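Long-range contacts in putative adenosine kinase (PDB 3VAS), which probably transfers a phosphate to adenosine to make AMP, as a ribokinase-like (pfkB family) enzyme of the parasite Schistosoma mansoni: residues I38-D43 with V143-K148; Y49-D54 with M64-E69; N235-N240 with R276-I281; Y264-P269 with L290-S295. One frame throughout, in Å; residues are numbered along the deposited sequence.

In the fold
Contacts 1 and 2 lie on one flank of the chain and touch each other through L144, L51 and I66; contacts 3 and 4 lie far off in the α/β body, about 33 Å from contact 1 to contact 3 between centres, and touch through R278 and S294. Contacts 1 and 3 are both parallel strand pairs held by backbone bonds, but contact 1 is partly buried and frays into loops with waters and charges, whereas contact 3 is mostly buried and largely aliphatic apart from its arginine-rich start. Contact 2, also buried, instead joins a helix to a loop through a tyrosine. Contact 4, partly buried, rests helix 257-267 on the hairpin to which strand 279-284 of contact 3 also belongs, by packing alone.

Contact 1 of 4, residues I38-D43 with V143-K148; sequences IVDADD and VLVSEK
The carboxylate of D43 presents one oxygen, OD1, to K148, 3.5 Å from CE and 3.9 Å from NZ, which makes a long salt bridge. The same OD1 accepts a hydrogen bond from a water that also donates to S146 OG, tying the two loop ends together; S146 OG has a firmer partner in L149 O. The other carboxylate at the contact, that of D40, brings OD1 to the side of V145, whose CG1 is 4.2 Å away. The backbones pair as parallel strands. V39 N donates to V143 O and V145 N to V39 O, while A41 N reaches V145 O at 2.8 Å, where the strands are giving way to loop. On one face of the ribbon I38 runs alongside V143, and its CG2, anti to the backbone N, meets V145 CG2 at 3.9 Å. On the other face V39 CG1 touches L144 CD1, and A41 CB sits 3.6 Å from L144 CG. Helices 44-48 and 65-70 cover this second, greasier face. With the side chain of V143 about 6 Å from bound adenosine, the pair is consistent with the β-sheet lid that ribokinase-family enzymes place over the substrate.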
loop_
_atom_site.group_PDB
_atom_site.type_symbol
_atom_site.label_atom_id
_atom_site.label_comp_id
_atom_site.label_asym_id
_atom_site.label_seq_id
_atom_site.Cartn_x
_atom_site.Cartn_y
_atom_site.Cartn_z
ATOM N N ILE A 38 15.446 0.172 8.643
ATOM C CA ILE A 38 15.996 -0.926 7.864
ATOM C C ILE A 38 17.351 -1.369 8.395
ATOM O O ILE A 38 18.295 -0.579 8.468
ATOM C CB ILE A 38 16.124 -0.533 6.383
ATOM C CG1 ILE A 38 14.797 0.051 5.885
ATOM C CG2 ILE A 38 16.554 -1.731 5.542
ATOM C CD1 ILE A 38 14.869 0.629 4.492
ATOM N N VAL A 39 17.440 -2.644 8.758
ATOM C CA VAL A 39 18.629 -3.175 9.408
ATOM C C VAL A 39 19.045 -4.502 8.785
ATOM O O VAL A 39 18.196 -5.310 8.412
ATOM C CB VAL A 39 18.390 -3.358 10.934
ATOM C CG1 VAL A 39 17.039 -4.011 11.202
ATOM C CG2 VAL A 39 19.514 -4.156 11.584
ATOM N N ASP A 40 20.352 -4.704 8.644
ATOM C CA ASP A 40 20.889 -6.017 8.316
ATOM C C ASP A 40 20.773 -6.908 9.549
ATOM O O ASP A 40 21.534 -6.764 10.510
ATOM C CB ASP A 40 22.345 -5.914 7.863
ATOM C CG ASP A 40 22.485 -5.275 6.493
ATOM O OD1 ASP A 40 21.535 -5.379 5.686
ATOM O OD2 ASP A 40 23.547 -4.673 6.222
ATOM N N ALA A 41 19.809 -7.822 9.518
ATOM C CA ALA A 41 19.491 -8.638 10.683
ATOM C C ALA A 41 20.294 -9.931 10.735
ATOM O O ALA A 41 20.595 -10.535 9.703
ATOM C CB ALA A 41 18.002 -8.943 10.717
ATOM N N ASP A 42 20.639 -10.348 11.949
ATOM C CA ASP A 42 21.286 -11.633 12.167
ATOM C C ASP A 42 20.245 -12.739 12.051
ATOM O O ASP A 42 19.052 -12.499 12.231
ATOM C CB ASP A 42 21.945 -11.677 13.547
ATOM C CG ASP A 42 22.786 -10.443 13.834
ATOM O OD1 ASP A 42 23.981 -10.429 13.462
ATOM O OD2 ASP A 42 22.249 -9.487 14.439
ATOM N N ASP A 43 20.700 -13.950 11.762
ATOM C CA ASP A 43 19.795 -15.066 11.511
ATOM C C ASP A 43 18.961 -15.462 12.728
ATOM O O ASP A 43 17.846 -15.964 12.576
ATOM C CB ASP A 43 20.573 -16.273 10.983
ATOM C CG ASP A 43 21.430 -15.929 9.778
ATOM O OD1 ASP A 43 20.868 -15.773 8.673
ATOM O OD2 ASP A 43 22.666 -15.814 9.936
ATOM N N VAL A 143 12.316 -3.222 9.672
ATOM C CA VAL A 143 12.487 -3.966 8.429
ATOM C C VAL A 143 13.783 -4.762 8.499
ATOM O O VAL A 143 14.876 -4.207 8.385
ATOM C CB VAL A 143 12.484 -3.041 7.199
ATOM C CG1 VAL A 143 12.515 -3.859 5.910
ATOM C CG2 VAL A 143 11.260 -2.135 7.228
ATOM N N LEU A 144 13.652 -6.066 8.704
ATOM C CA LEU A 144 14.806 -6.928 8.932
ATOM C C LEU A 144 15.306 -7.543 7.629
ATOM O O LEU A 144 14.633 -8.375 7.024
ATOM C CB LEU A 144 14.457 -8.021 9.940
ATOM C CG LEU A 144 14.692 -7.693 11.418
ATOM C CD1 LEU A 144 13.983 -6.416 11.848
ATOM C CD2 LEU A 144 14.266 -8.864 12.288
ATOM N N VAL A 145 16.489 -7.125 7.193
ATOM C CA VAL A 145 17.020 -7.590 5.919
ATOM C C VAL A 145 18.165 -8.586 6.095
ATOM O O VAL A 145 19.085 -8.361 6.886
ATOM C CB VAL A 145 17.483 -6.407 5.034
ATOM C CG1 VAL A 145 18.142 -6.916 3.757
ATOM C CG2 VAL A 145 16.304 -5.495 4.706
ATOM N N SER A 146 18.093 -9.694 5.366
ATOM C CA SER A 146 19.210 -10.622 5.287
ATOM C C SER A 146 19.195 -11.330 3.939
ATOM O O SER A 146 18.230 -11.223 3.181
ATOM C CB SER A 146 19.167 -11.637 6.434
ATOM O OG SER A 146 17.994 -12.426 6.378
ATOM N N GLU A 147 20.270 -12.045 3.638
ATOM C CA GLU A 147 20.356 -12.788 2.390
ATOM C C GLU A 147 19.324 -13.912 2.375
ATOM O O GLU A 147 18.803 -14.277 1.322
ATOM C CB GLU A 147 21.767 -13.343 2.198
ATOM C CG GLU A 147 21.988 -14.026 0.861
ATOM C CD GLU A 147 23.423 -14.469 0.674
ATOM O OE1 GLU A 147 24.320 -13.599 0.695
ATOM O OE2 GLU A 147 23.657 -15.686 0.514
ATOM N N LYS A 148 19.022 -14.442 3.557
ATOM C CA LYS A 148 18.062 -15.533 3.702
ATOM C C LYS A 148 16.615 -15.041 3.662
ATOM O O LYS A 148 15.783 -15.600 2.947
ATOM C CB LYS A 148 18.307 -16.279 5.017
ATOM C CG LYS A 148 18.188 -17.794 4.928
ATOM C CD LYS A 148 19.562 -18.444 4.894
ATOM C CE LYS A 148 20.384 -18.049 6.112
ATOM N NZ LYS A 148 21.803 -18.497 6.016
HETATM O O HOH W 1 22.031 -9.208 7.613
HETATM O O HOH W 2 18.532 -14.843 7.997
#

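Contact 2 of 4, residues Y49-D54 with M64-E69; sequences YNLKKD and MTIYDE
Y49 turns its ring toward the helix with CG beside the backbone N (chi1 -65°), and E69 comes to meet it with CG anti to N (chi1 -171°) and the chain extended beyond. The two ends join in a short bond, Y49 OH to E69 OE1 at 2.6 Å, which the phenol donates and the carboxylate oxygen accepts nearly along its C-O axis. T65 OG1 donates to the same hydroxyl at 2.7 Å. Both oxygens sit at the ring edge, in its plane, leaving the phenol oxygen gripped as acceptor by one turn of the helix and as donor by the next. Such a pair of bonds fixes the rotation of the hydroxyl. I66 lies over one face of the ring: its CB stands 4.0 Å from the centroid in a CH-pi contact, offset to the rim. The tyrosine stands just where helix 44-48 ends in a Schellman motif, with N50 as the C-prime residue in positive phi and L51 N bonded back to Y46 O, after which the chain runs on to strand 55-58. L51 CD1 makes a looser touch with I66 CD1 at 4.4 Å, and both leucine and isoleucine also rest on L144 of strand 138-145. The second oxygen of E69, OE2, forms a salt bridge with K48, the residue before Y49, so neighbouring residues hold the two carboxylate oxygens.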
loop_
_atom_site.group_PDB
_atom_site.type_symbol
_atom_site.label_atom_id
_atom_site.label_comp_id
_atom_site.label_asym_id
_atom_site.label_seq_id
_atom_site.Cartn_x
_atom_site.Cartn_y
_atom_site.Cartn_z
ATOM N N TYR A 49 11.986 -14.052 17.070
ATOM C CA TYR A 49 10.699 -13.362 16.982
ATOM C C TYR A 49 9.674 -14.093 16.120
ATOM O O TYR A 49 8.614 -13.541 15.815
ATOM C CB TYR A 49 10.887 -11.927 16.482
ATOM C CG TYR A 49 11.662 -11.067 17.447
ATOM C CD1 TYR A 49 13.019 -10.823 17.265
ATOM C CD2 TYR A 49 11.042 -10.518 18.558
ATOM C CE1 TYR A 49 13.724 -10.045 18.156
ATOM C CE2 TYR A 49 11.737 -9.742 19.450
ATOM C CZ TYR A 49 13.073 -9.507 19.249
ATOM O OH TYR A 49 13.754 -8.733 20.149
ATOM N N ASN A 50 9.995 -15.330 15.741
ATOM C CA ASN A 50 9.123 -16.147 14.899
ATOM C C ASN A 50 8.658 -15.417 13.636
ATOM O O ASN A 50 7.465 -15.371 13.341
ATOM C CB ASN A 50 7.916 -16.646 15.698
ATOM C CG ASN A 50 7.267 -17.866 15.070
ATOM O OD1 ASN A 50 7.895 -18.590 14.295
ATOM N ND2 ASN A 50 6.001 -18.100 15.401
ATOM N N LEU A 51 9.606 -14.845 12.901
ATOM C CA LEU A 51 9.291 -14.058 11.711
ATOM C C LEU A 51 9.426 -14.888 10.438
ATOM O O LEU A 51 10.227 -15.821 10.377
ATOM C CB LEU A 51 10.193 -12.827 11.632
ATOM C CG LEU A 51 10.165 -11.928 12.870
ATOM C CD1 LEU A 51 11.086 -10.737 12.692
ATOM C CD2 LEU A 51 8.744 -11.472 13.172
ATOM N N LYS A 52 8.648 -14.529 9.424
ATOM C CA LYS A 52 8.581 -15.304 8.191
ATOM C C LYS A 52 9.012 -14.486 6.975
ATOM O O LYS A 52 8.955 -13.254 6.992
ATOM C CB LYS A 52 7.160 -15.838 7.990
ATOM C CG LYS A 52 6.674 -16.728 9.125
ATOM C CD LYS A 52 5.168 -16.613 9.327
ATOM C CE LYS A 52 4.393 -17.070 8.098
ATOM N NZ LYS A 52 2.916 -16.980 8.299
ATOM N N LYS A 53 9.437 -15.188 5.928
ATOM C CA LYS A 53 9.875 -14.574 4.676
ATOM C C LYS A 53 8.812 -13.669 4.055
ATOM O O LYS A 53 7.637 -14.034 3.989
ATOM C CB LYS A 53 10.253 -15.667 3.666
ATOM C CG LYS A 53 10.848 -15.144 2.364
ATOM C CD LYS A 53 12.345 -14.890 2.499
ATOM C CE LYS A 53 12.892 -14.054 1.345
ATOM N NZ LYS A 53 12.521 -12.612 1.471
ATOM N N ASP A 54 9.239 -12.492 3.605
ATOM C CA ASP A 54 8.377 -11.559 2.875
ATOM C C ASP A 54 7.067 -11.248 3.588
ATOM O O ASP A 54 6.063 -10.944 2.948
ATOM C CB ASP A 54 8.077 -12.086 1.468
ATOM C CG ASP A 54 9.299 -12.092 0.573
ATOM O OD1 ASP A 54 9.433 -13.024 -0.252
ATOM O OD2 ASP A 54 10.126 -11.164 0.693
ATOM N N MET A 64 8.151 -6.568 21.254
ATOM C CA MET A 64 8.533 -5.197 21.596
ATOM C C MET A 64 10.025 -4.946 21.770
ATOM O O MET A 64 10.498 -3.842 21.510
ATOM C CB MET A 64 7.761 -4.693 22.818
ATOM C CG MET A 64 6.282 -4.470 22.554
ATOM S SD MET A 64 5.963 -3.426 21.111
ATOM C CE MET A 64 4.176 -3.548 21.022
ATOM N N THR A 65 10.771 -5.962 22.189
ATOM C CA THR A 65 12.209 -5.785 22.409
ATOM C C THR A 65 12.984 -5.567 21.114
ATOM O O THR A 65 14.121 -5.096 21.148
ATOM C CB THR A 65 12.831 -6.975 23.165
ATOM O OG1 THR A 65 12.497 -8.195 22.492
ATOM C CG2 THR A 65 12.321 -7.025 24.608
ATOM N N ILE A 66 12.367 -5.897 19.979
ATOM C CA ILE A 66 13.044 -5.817 18.684
ATOM C C ILE A 66 13.521 -4.397 18.366
ATOM O O ILE A 66 14.584 -4.212 17.771
ATOM C CB ILE A 66 12.174 -6.385 17.521
ATOM C CG1 ILE A 66 13.051 -6.765 16.334
ATOM C CG2 ILE A 66 11.085 -5.399 17.088
ATOM C CD1 ILE A 66 12.274 -7.323 15.158
ATOM N N TYR A 67 12.757 -3.398 18.792
ATOM C CA TYR A 67 13.088 -2.011 18.477
ATOM C C TYR A 67 14.326 -1.522 19.226
ATOM O O TYR A 67 15.175 -0.844 18.652
ATOM C CB TYR A 67 11.878 -1.099 18.704
ATOM C CG TYR A 67 10.682 -1.555 17.903
ATOM C CD1 TYR A 67 10.632 -1.366 16.524
ATOM C CD2 TYR A 67 9.620 -2.202 18.513
ATOM C CE1 TYR A 67 9.548 -1.797 15.781
ATOM C CE2 TYR A 67 8.532 -2.639 17.778
ATOM C CZ TYR A 67 8.501 -2.437 16.417
ATOM O OH TYR A 67 7.417 -2.874 15.694
ATOM N N ASP A 68 14.436 -1.878 20.501
ATOM C CA ASP A 68 15.645 -1.580 21.260
ATOM C C ASP A 68 16.803 -2.412 20.728
ATOM O O ASP A 68 17.944 -1.950 20.681
ATOM C CB ASP A 68 15.444 -1.871 22.747
ATOM C CG ASP A 68 14.562 -0.844 23.433
ATOM O OD1 ASP A 68 14.605 0.340 23.035
ATOM O OD2 ASP A 68 13.827 -1.222 24.372
ATOM N N GLU A 69 16.496 -3.638 20.315
ATOM C CA GLU A 69 17.520 -4.571 19.865
ATOM C C GLU A 69 18.202 -4.137 18.564
ATOM O O GLU A 69 19.430 -4.113 18.486
ATOM C CB GLU A 69 16.949 -5.984 19.725
ATOM C CG GLU A 69 18.010 -7.043 19.474
ATOM C CD GLU A 69 17.519 -8.455 19.747
ATOM O OE1 GLU A 69 16.288 -8.667 19.788
ATOM O OE2 GLU A 69 18.369 -9.353 19.924
#

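Contact 3 of 4, residues N235-N240 with R276-I281; sequences NIVFGN and RKRLVI
Four backbone bonds zip N235-N240 to R276-I281: L279 N to N235 O, V237 N to L279 O, I281 N to V237 O at 2.9 Å, and G239 N to I281 O at 3.0 Å. F238 and I281 stand side by side, ring atom CE1 of F238 4.0 Å from CD1 of I281, on the face that also carries I236 and L279. Across the ribbon, V237 CG2 meets R278 CD at 3.8 Å. At the start of the pair N235 ND2 lies 3.8 Å from R276 CD, with amide and guanidinium planes nearly perpendicular. These are neighbouring parallel strands of the α/β core of the ribokinase fold: helix 318-330 covers the F238 and I281 face, while I265 of helix 257-267 packs against V237 and V280. Further out, OD1 of N235 accepts from F210 N, R276 pairs with E207 and D272, and R278 NE donates to I265 O.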
loop_
_atom_site.group_PDB
_atom_site.type_symbol
_atom_site.label_atom_id
_atom_site.label_comp_id
_atom_site.label_asym_id
_atom_site.label_seq_id
_atom_site.Cartn_x
_atom_site.Cartn_y
_atom_site.Cartn_z
ATOM N N ASN A 235 -13.174 -0.335 -7.312
ATOM C CA ASN A 235 -13.172 -0.504 -8.759
ATOM C C ASN A 235 -11.943 -1.272 -9.220
ATOM O O ASN A 235 -11.970 -1.945 -10.250
ATOM C CB ASN A 235 -13.228 0.853 -9.453
ATOM C CG ASN A 235 -14.364 1.709 -8.951
ATOM O OD1 ASN A 235 -14.203 2.477 -7.997
ATOM N ND2 ASN A 235 -15.526 1.575 -9.579
ATOM N N ILE A 236 -10.863 -1.161 -8.450
ATOM C CA ILE A 236 -9.618 -1.861 -8.753
ATOM C C ILE A 236 -9.042 -2.476 -7.478
ATOM O O ILE A 236 -8.952 -1.807 -6.447
ATOM C CB ILE A 236 -8.563 -0.909 -9.370
ATOM C CG1 ILE A 236 -9.126 -0.200 -10.606
ATOM C CG2 ILE A 236 -7.288 -1.667 -9.729
ATOM C CD1 ILE A 236 -8.127 0.714 -11.291
ATOM N N VAL A 237 -8.663 -3.751 -7.549
ATOM C CA VAL A 237 -8.067 -4.435 -6.405
ATOM C C VAL A 237 -6.690 -4.984 -6.761
ATOM O O VAL A 237 -6.537 -5.697 -7.755
ATOM C CB VAL A 237 -8.958 -5.597 -5.898
ATOM C CG1 VAL A 237 -8.305 -6.296 -4.712
ATOM C CG2 VAL A 237 -10.344 -5.092 -5.523
ATOM N N PHE A 238 -5.695 -4.633 -5.950
ATOM C CA PHE A 238 -4.336 -5.126 -6.116
ATOM C C PHE A 238 -4.043 -6.185 -5.062
ATOM O O PHE A 238 -4.492 -6.076 -3.917
ATOM C CB PHE A 238 -3.321 -3.990 -5.935
ATOM C CG PHE A 238 -3.398 -2.912 -6.981
ATOM C CD1 PHE A 238 -2.626 -2.988 -8.130
ATOM C CD2 PHE A 238 -4.217 -1.808 -6.802
ATOM C CE1 PHE A 238 -2.677 -1.992 -9.086
ATOM C CE2 PHE A 238 -4.274 -0.797 -7.760
ATOM C CZ PHE A 238 -3.503 -0.892 -8.902
ATOM N N GLY A 239 -3.265 -7.193 -5.436
ATOM C CA GLY A 239 -2.841 -8.210 -4.492
ATOM C C GLY A 239 -1.576 -8.885 -4.968
ATOM O O GLY A 239 -1.171 -8.707 -6.116
ATOM N N ASN A 240 -0.936 -9.645 -4.089
ATOM C CA ASN A 240 0.157 -10.519 -4.512
ATOM C C ASN A 240 -0.207 -11.988 -4.289
ATOM O O ASN A 240 -1.295 -12.288 -3.802
ATOM C CB ASN A 240 1.491 -10.141 -3.847
ATOM C CG ASN A 240 1.493 -10.358 -2.336
ATOM O OD1 ASN A 240 0.707 -11.135 -1.799
ATOM N ND2 ASN A 240 2.394 -9.667 -1.645
ATOM N N ARG A 276 -21.347 -3.329 -12.628
ATOM C CA ARG A 276 -20.197 -2.451 -12.758
ATOM C C ARG A 276 -18.940 -3.293 -12.941
ATOM O O ARG A 276 -18.872 -4.430 -12.478
ATOM C CB ARG A 276 -20.081 -1.580 -11.502
ATOM C CG ARG A 276 -19.177 -0.370 -11.630
ATOM C CD ARG A 276 -19.095 0.405 -10.311
ATOM N NE ARG A 276 -20.287 1.209 -10.026
ATOM C CZ ARG A 276 -21.258 0.851 -9.188
ATOM N NH1 ARG A 276 -21.197 -0.309 -8.552
ATOM N NH2 ARG A 276 -22.295 1.651 -8.985
ATOM N N LYS A 277 -17.948 -2.734 -13.624
ATOM C CA LYS A 277 -16.692 -3.432 -13.869
ATOM C C LYS A 277 -15.681 -3.237 -12.735
ATOM O O LYS A 277 -15.368 -2.106 -12.357
ATOM C CB LYS A 277 -16.094 -2.959 -15.196
ATOM C CG LYS A 277 -14.628 -3.291 -15.391
ATOM C CD LYS A 277 -14.160 -2.873 -16.784
ATOM C CE LYS A 277 -12.660 -3.061 -16.946
ATOM N NZ LYS A 277 -12.222 -2.871 -18.357
ATOM N N ARG A 278 -15.178 -4.340 -12.187
ATOM C CA ARG A 278 -14.070 -4.269 -11.239
ATOM C C ARG A 278 -12.843 -4.967 -11.799
ATOM O O ARG A 278 -12.936 -6.081 -12.300
ATOM C CB ARG A 278 -14.426 -4.880 -9.881
ATOM C CG ARG A 278 -13.227 -4.914 -8.928
ATOM C CD ARG A 278 -13.631 -5.147 -7.482
ATOM N NE ARG A 278 -14.486 -6.309 -7.355
ATOM C CZ ARG A 278 -15.765 -6.269 -7.009
ATOM N NH1 ARG A 278 -16.353 -5.116 -6.727
ATOM N NH2 ARG A 278 -16.447 -7.396 -6.943
ATOM N N LEU A 279 -11.696 -4.304 -11.698
ATOM C CA LEU A 279 -10.440 -4.842 -12.199
ATOM C C LEU A 279 -9.616 -5.440 -11.059
ATOM O O LEU A 279 -9.458 -4.820 -10.009
ATOM C CB LEU A 279 -9.649 -3.737 -12.905
ATOM C CG LEU A 279 -8.300 -4.132 -13.503
ATOM C CD1 LEU A 279 -8.498 -5.168 -14.595
ATOM C CD2 LEU A 279 -7.561 -2.908 -14.034
ATOM N N VAL A 280 -9.098 -6.646 -11.264
ATOM C CA VAL A 280 -8.276 -7.303 -10.251
ATOM C C VAL A 280 -6.901 -7.638 -10.824
ATOM O O VAL A 280 -6.792 -8.195 -11.916
ATOM C CB VAL A 280 -8.961 -8.582 -9.715
ATOM C CG1 VAL A 280 -8.126 -9.223 -8.616
ATOM C CG2 VAL A 280 -10.362 -8.256 -9.202
ATOM N N ILE A 281 -5.853 -7.277 -10.091
ATOM C CA ILE A 281 -4.484 -7.505 -10.543
ATOM C C ILE A 281 -3.700 -8.199 -9.440
ATOM O O ILE A 281 -3.542 -7.660 -8.348
ATOM C CB ILE A 281 -3.776 -6.180 -10.900
ATOM C CG1 ILE A 281 -4.574 -5.415 -11.959
ATOM C CG2 ILE A 281 -2.336 -6.432 -11.351
ATOM C CD1 ILE A 281 -4.007 -4.045 -12.303
#

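Contact 4 of 4, residues Y264-P269 with L290-S295; sequences YIADLP and LYTDSS
The last turn of helix 257-267 lies against the second strand of the β-hairpin formed by 279-284 and 287-293, and the contact is made by small side chains. A266 points its CB at the strand, 3.9 Å from T292 CG2, and also rests against the backbone of D293. T292 can offer that methyl because its OG1 is anti to the backbone N (chi1 -172°). One step on, the backbone oxygen of A266 comes close to S294 CB at 3.1 Å, a tight packing approach. The serine hydroxyl instead bonds the chain leading into strand 279-284, at R278 N and R276 O. D267 brings OD1 to 3.8 Å from S294 CA; the same OD1 forms a salt bridge with R263 NH1, while R263 NH2 bonds T292 OG1, so one arginine of the helix ties both residues. Past T292, S295 N donates to D293 OD1 at 3.1 Å in an Asx turn at the end of the strand. Y291 leans on helix 336-351, whereas T292 meets helix 257-267, so the hairpin strand has a helix against each of two faces, as expected of the α/β/α sandwich of ribokinase-like kinases.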
loop_
_atom_site.group_PDB
_atom_site.type_symbol
_atom_site.label_atom_id
_atom_site.label_comp_id
_atom_site.label_asym_id
_atom_site.label_seq_id
_atom_site.Cartn_x
_atom_site.Cartn_y
_atom_site.Cartn_z
ATOM N N TYR A 264 -13.004 -14.756 -8.100
ATOM C CA TYR A 264 -13.933 -14.508 -7.004
ATOM C C TYR A 264 -14.009 -13.026 -6.636
ATOM O O TYR A 264 -15.098 -12.472 -6.491
ATOM C CB TYR A 264 -13.540 -15.339 -5.781
ATOM C CG TYR A 264 -14.511 -15.248 -4.626
ATOM C CD1 TYR A 264 -15.539 -16.174 -4.484
ATOM C CD2 TYR A 264 -14.388 -14.246 -3.669
ATOM C CE1 TYR A 264 -16.425 -16.101 -3.418
ATOM C CE2 TYR A 264 -15.268 -14.162 -2.606
ATOM C CZ TYR A 264 -16.282 -15.093 -2.482
ATOM O OH TYR A 264 -17.157 -15.009 -1.424
ATOM N N ILE A 265 -12.851 -12.391 -6.481
ATOM C CA ILE A 265 -12.795 -10.979 -6.115
ATOM C C ILE A 265 -13.400 -10.094 -7.205
ATOM O O ILE A 265 -14.127 -9.142 -6.918
ATOM C CB ILE A 265 -11.349 -10.531 -5.811
ATOM C CG1 ILE A 265 -10.841 -11.220 -4.541
ATOM C CG2 ILE A 265 -11.268 -9.012 -5.663
ATOM C CD1 ILE A 265 -9.464 -10.744 -4.102
ATOM N N ALA A 266 -13.102 -10.420 -8.457
ATOM C CA ALA A 266 -13.635 -9.679 -9.595
ATOM C C ALA A 266 -15.158 -9.751 -9.669
ATOM O O ALA A 266 -15.810 -8.796 -10.091
ATOM C CB ALA A 266 -13.021 -10.198 -10.894
ATOM N N ASP A 267 -15.718 -10.885 -9.257
ATOM C CA ASP A 267 -17.150 -11.126 -9.422
ATOM C C ASP A 267 -18.010 -10.758 -8.215
ATOM O O ASP A 267 -19.235 -10.820 -8.296
ATOM C CB ASP A 267 -17.415 -12.585 -9.810
ATOM C CG ASP A 267 -16.901 -12.924 -11.191
ATOM O OD1 ASP A 267 -16.452 -12.007 -11.913
ATOM O OD2 ASP A 267 -16.965 -14.113 -11.563
ATOM N N LEU A 268 -17.384 -10.389 -7.100
ATOM C CA LEU A 268 -18.146 -9.995 -5.916
ATOM C C LEU A 268 -19.048 -8.825 -6.266
ATOM O O LEU A 268 -18.611 -7.887 -6.934
ATOM C CB LEU A 268 -17.223 -9.606 -4.757
ATOM C CG LEU A 268 -16.727 -10.710 -3.825
ATOM C CD1 LEU A 268 -15.716 -10.147 -2.835
ATOM C CD2 LEU A 268 -17.896 -11.355 -3.088
ATOM N N PRO A 269 -20.317 -8.885 -5.839
ATOM C CA PRO A 269 -21.238 -7.778 -6.117
ATOM C C PRO A 269 -20.722 -6.469 -5.528
ATOM O O PRO A 269 -20.042 -6.483 -4.499
ATOM C CB PRO A 269 -22.528 -8.206 -5.403
ATOM C CG PRO A 269 -22.447 -9.702 -5.340
ATOM C CD PRO A 269 -20.980 -9.995 -5.131
ATOM N N LEU A 290 -1.218 -11.836 -12.897
ATOM C CA LEU A 290 -2.534 -12.173 -13.412
ATOM C C LEU A 290 -3.430 -10.947 -13.344
ATOM O O LEU A 290 -3.329 -10.147 -12.415
ATOM C CB LEU A 290 -3.152 -13.320 -12.599
ATOM C CG LEU A 290 -2.313 -14.592 -12.476
ATOM C CD1 LEU A 290 -2.953 -15.577 -11.516
ATOM C CD2 LEU A 290 -2.089 -15.231 -13.847
ATOM N N TYR A 291 -4.301 -10.798 -14.333
ATOM C CA TYR A 291 -5.340 -9.782 -14.268
ATOM C C TYR A 291 -6.621 -10.261 -14.939
ATOM O O TYR A 291 -6.590 -11.093 -15.841
ATOM C CB TYR A 291 -4.871 -8.453 -14.874
ATOM C CG TYR A 291 -4.657 -8.461 -16.376
ATOM C CD1 TYR A 291 -5.693 -8.152 -17.249
ATOM C CD2 TYR A 291 -3.413 -8.756 -16.917
ATOM C CE1 TYR A 291 -5.496 -8.149 -18.626
ATOM C CE2 TYR A 291 -3.207 -8.759 -18.286
ATOM C CZ TYR A 291 -4.248 -8.454 -19.134
ATOM O OH TYR A 291 -4.036 -8.460 -20.495
ATOM N N THR A 292 -7.746 -9.740 -14.468
ATOM C CA THR A 292 -9.046 -10.000 -15.069
ATOM C C THR A 292 -9.964 -8.886 -14.609
ATOM O O THR A 292 -9.572 -8.048 -13.794
ATOM C CB THR A 292 -9.632 -11.361 -14.612
ATOM O OG1 THR A 292 -10.821 -11.667 -15.365
ATOM C CG2 THR A 292 -9.961 -11.326 -13.121
ATOM N N ASP A 293 -11.181 -8.864 -15.138
ATOM C CA ASP A 293 -12.216 -7.988 -14.615
ATOM C C ASP A 293 -13.564 -8.701 -14.661
ATOM O O ASP A 293 -13.686 -9.762 -15.273
ATOM C CB ASP A 293 -12.257 -6.656 -15.367
ATOM C CG ASP A 293 -12.477 -6.834 -16.847
ATOM O OD1 ASP A 293 -13.651 -6.924 -17.262
ATOM O OD2 ASP A 293 -11.473 -6.889 -17.591
ATOM N N SER A 294 -14.568 -8.122 -14.011
ATOM C CA SER A 294 -15.868 -8.777 -13.864
ATOM C C SER A 294 -16.581 -9.079 -15.185
ATOM O O SER A 294 -17.449 -9.947 -15.233
ATOM C CB SER A 294 -16.781 -7.975 -12.928
ATOM O OG SER A 294 -16.655 -6.581 -13.140
ATOM N N SER A 295 -16.203 -8.368 -16.247
ATOM C CA SER A 295 -16.789 -8.573 -17.572
ATOM C C SER A 295 -16.004 -9.592 -18.390
ATOM O O SER A 295 -16.396 -9.943 -19.502
ATOM C CB SER A 295 -16.831 -7.253 -18.343
ATOM O OG SER A 295 -17.636 -6.299 -17.677
#